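PDB 6CXT: Alpha/beta hydrolase fold protein from Marinomonas mediterranea, which carries pyrrole-pathway intermediates on its N-terminal carrier-protein domain, the part present here, for oxidation by a flavin enzyme, and probably has hydrolase activity in the remainder. Local coordinates for residues A[55-59]-A[60-64]. Sequence-based numbering, arbitrary orientation.
Sequences EHEIN and PEHFE
N59 reaches forward over the turn it begins and holds the backbone of E61 and H62. Its CB lies against the P60 ring, and CG sits between the backbone N and the carbonyl carbon (chi1 63°), which swings the amide forward over residues 60-62. There OD1 accepts from H62 N at 3.0 Å, the donor tilted 24° from the carbonyl plane, and more weakly from E61 N. ND2 meets the H62 imidazole obliquely, 3.4 Å from H62 CE1, with amide and ring planes 37° apart. Asparagine suits this place because its short amide brings one acceptor to both N-H groups. The turn closes where F63 N meets N59 O at 3.2 Å. H62 points back; histidine suits because its flat ring offers an N-H, ND1 donating in the ring plane to a lone pair of E57 O at 2.9 Å; an alanine in its place would probably leave that carbonyl without this donor. The F63 ring turns its edge to the same oxygen, and F63 CE1 packs against I58 CG2 at 4.2 Å. Phenylalanine suits this buried apolar site, also touching L41 and L72. Polar atoms thus fix the loop between helices 35-49 and 66-75 while F63 and I58 anchor it in the carrier-domain core.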
ATOM      1  N   GLU A  55       8.035 -36.231  19.962  1.00 57.20           N
ATOM      2  CA  GLU A  55       7.781 -35.092  20.849  1.00 51.43           C
ATOM      3  C   GLU A  55       8.301 -35.362  22.258  1.00 54.38           C
ATOM      4  O   GLU A  55       8.915 -34.481  22.883  1.00 53.82           O
ATOM      5  CB  GLU A  55       6.287 -34.697  20.844  1.00 51.72           C
ATOM      6  CG  GLU A  55       5.932 -33.435  21.654  1.00 50.93           C
ATOM      7  CD  GLU A  55       6.612 -32.131  21.164  1.00 51.56           C
ATOM      8  OE1 GLU A  55       7.059 -31.315  22.003  1.00 49.04           O
ATOM      9  OE2 GLU A  55       6.709 -31.905  19.939  1.00 47.79           O
ATOM     10  N   HIS A  56       8.089 -36.587  22.738  1.00 53.77           N
ATOM     11  CA  HIS A  56       8.534 -36.983  24.069  1.00 56.35           C
ATOM     12  C   HIS A  56      10.040 -36.702  24.253  1.00 57.85           C
ATOM     13  O   HIS A  56      10.495 -36.414  25.370  1.00 58.33           O
ATOM     14  CB  HIS A  56       8.201 -38.467  24.311  1.00 69.43           C
ATOM     15  CG  HIS A  56       8.480 -38.939  25.709  1.00 77.12           C
ATOM     16  ND1 HIS A  56       9.697 -39.469  26.092  1.00 80.90           N
ATOM     17  CD2 HIS A  56       7.698 -38.963  26.815  1.00 79.22           C
ATOM     18  CE1 HIS A  56       9.655 -39.792  27.372  1.00 78.24           C
ATOM     19  NE2 HIS A  56       8.453 -39.492  27.835  1.00 81.41           N
ATOM     20  N   GLU A  57      10.791 -36.751  23.145  1.00 52.55           N
ATOM     21  CA  GLU A  57      12.252 -36.707  23.173  1.00 45.54           C
ATOM     22  C   GLU A  57      12.825 -35.305  23.109  1.00 44.21           C
ATOM     23  O   GLU A  57      14.032 -35.084  23.342  1.00 37.52           O
ATOM     24  CB  GLU A  57      12.853 -37.647  22.105  1.00 50.39           C
ATOM     25  CG  GLU A  57      12.381 -39.110  22.216  1.00 51.79           C
ATOM     26  CD  GLU A  57      12.509 -39.709  23.619  1.00 59.11           C
ATOM     27  OE1 GLU A  57      13.557 -39.553  24.298  1.00 60.36           O
ATOM     28  OE2 GLU A  57      11.539 -40.350  24.061  1.00 64.52           O
ATOM     29  N   ILE A  58      11.968 -34.320  22.866  1.00 43.73           N
ATOM     30  CA  ILE A  58      12.462 -32.946  22.937  1.00 41.14           C
ATOM     31  C   ILE A  58      12.530 -32.500  24.408  1.00 41.40           C
ATOM     32  O   ILE A  58      11.529 -32.096  24.977  1.00 43.56           O
ATOM     33  CB  ILE A  58      11.636 -32.004  22.024  1.00 43.30           C
ATOM     34  CG1 ILE A  58      11.555 -32.624  20.620  1.00 42.85           C
ATOM     35  CG2 ILE A  58      12.228 -30.590  22.034  1.00 41.61           C
ATOM     36  CD1 ILE A  58      10.665 -31.906  19.628  1.00 44.39           C
ATOM     37  N   ASN A  59      13.708 -32.574  25.027  1.00 35.73           N
ATOM     38  CA  ASN A  59      13.813 -32.222  26.445  1.00 36.51           C
ATOM     39  C   ASN A  59      15.230 -31.738  26.782  1.00 34.53           C
ATOM     40  O   ASN A  59      16.138 -31.853  25.928  1.00 33.39           O
ATOM     41  CB  ASN A  59      13.397 -33.422  27.308  1.00 38.75           C
ATOM     42  CG  ASN A  59      14.322 -34.619  27.124  1.00 42.74           C
ATOM     43  OD1 ASN A  59      15.563 -34.502  27.240  1.00 39.52           O
ATOM     44  ND2 ASN A  59      13.737 -35.757  26.794  1.00 40.84           N
ATOM     45  N   PRO A  60      15.437 -31.224  28.017  1.00 31.11           N
ATOM     46  CA  PRO A  60      16.720 -30.648  28.310  1.00 33.77           C
ATOM     47  C   PRO A  60      17.880 -31.664  28.377  1.00 37.85           C
ATOM     48  O   PRO A  60      19.048 -31.257  28.240  1.00 36.82           O
ATOM     49  CB  PRO A  60      16.510 -29.936  29.640  1.00 34.47           C
ATOM     50  CG  PRO A  60      15.027 -29.887  29.864  1.00 33.72           C
ATOM     51  CD  PRO A  60      14.477 -31.047  29.130  1.00 32.92           C
ATOM     52  N   GLU A  61      17.551 -32.952  28.511  1.00 40.24           N
ATOM     53  CA  GLU A  61      18.584 -34.010  28.618  1.00 46.08           C
ATOM     54  C   GLU A  61      19.205 -34.178  27.227  1.00 45.29           C
ATOM     55  O   GLU A  61      20.421 -34.008  27.062  1.00 41.97           O
ATOM     56  CB  GLU A  61      18.039 -35.341  29.183  1.00 45.62           C
ATOM     57  CG  GLU A  61      17.430 -35.241  30.596  1.00 61.19           C
ATOM     58  CD  GLU A  61      15.886 -35.063  30.625  1.00 69.51           C
ATOM     59  OE1 GLU A  61      15.173 -36.095  30.503  1.00 71.93           O
ATOM     60  OE2 GLU A  61      15.372 -33.912  30.793  1.00 60.08           O
ATOM     61  N   HIS A  62      18.363 -34.450  26.228  1.00 37.89           N
ATOM     62  CA  HIS A  62      18.862 -34.604  24.858  1.00 40.41           C
ATOM     63  C   HIS A  62      19.446 -33.351  24.182  1.00 36.12           C
ATOM     64  O   HIS A  62      20.374 -33.480  23.375  1.00 36.61           O
ATOM     65  CB  HIS A  62      17.804 -35.250  23.978  1.00 38.64           C
ATOM     66  CG  HIS A  62      17.286 -36.534  24.537  1.00 45.64           C
ATOM     67  ND1 HIS A  62      15.942 -36.787  24.712  1.00 46.45           N
ATOM     68  CD2 HIS A  62      17.939 -37.631  24.996  1.00 45.90           C
ATOM     69  CE1 HIS A  62      15.787 -37.994  25.232  1.00 47.97           C
ATOM     70  NE2 HIS A  62      16.982 -38.526  25.415  1.00 47.19           N
ATOM     71  N   PHE A  63      18.958 -32.159  24.524  1.00 31.16           N
ATOM     72  CA  PHE A  63      19.323 -30.946  23.764  1.00 29.71           C
ATOM     73  C   PHE A  63      20.278 -30.098  24.525  1.00 35.42           C
ATOM     74  O   PHE A  63      20.583 -28.943  24.162  1.00 31.69           O
ATOM     75  CB  PHE A  63      18.086 -30.184  23.280  1.00 28.03           C
ATOM     76  CG  PHE A  63      17.366 -30.895  22.175  1.00 27.20           C
ATOM     77  CD1 PHE A  63      16.503 -31.978  22.439  1.00 27.27           C
ATOM     78  CD2 PHE A  63      17.604 -30.530  20.834  1.00 27.56           C
ATOM     79  CE1 PHE A  63      15.859 -32.668  21.389  1.00 28.28           C
ATOM     80  CE2 PHE A  63      16.979 -31.217  19.800  1.00 26.71           C
ATOM     81  CZ  PHE A  63      16.092 -32.266  20.065  1.00 27.64           C
ATOM     82  N   GLU A  64      20.867 -30.713  25.542  1.00 30.83           N
ATOM     83  CA  GLU A  64      21.833 -29.981  26.317  1.00 28.08           C
ATOM     84  C   GLU A  64      22.974 -29.455  25.463  1.00 27.16           C
ATOM     85  O   GLU A  64      23.390 -28.278  25.587  1.00 29.62           O
ATOM     86  CB  GLU A  64      22.363 -30.881  27.465  1.00 32.40           C
ATOM     87  CG  GLU A  64      23.309 -30.116  28.351  1.00 32.72           C
ATOM     88  CD  GLU A  64      23.907 -30.937  29.472  1.00 39.75           C
ATOM     89  OE1 GLU A  64      23.684 -32.178  29.562  1.00 34.84           O
ATOM     90  OE2 GLU A  64      24.615 -30.287  30.251  1.00 39.59           O
TER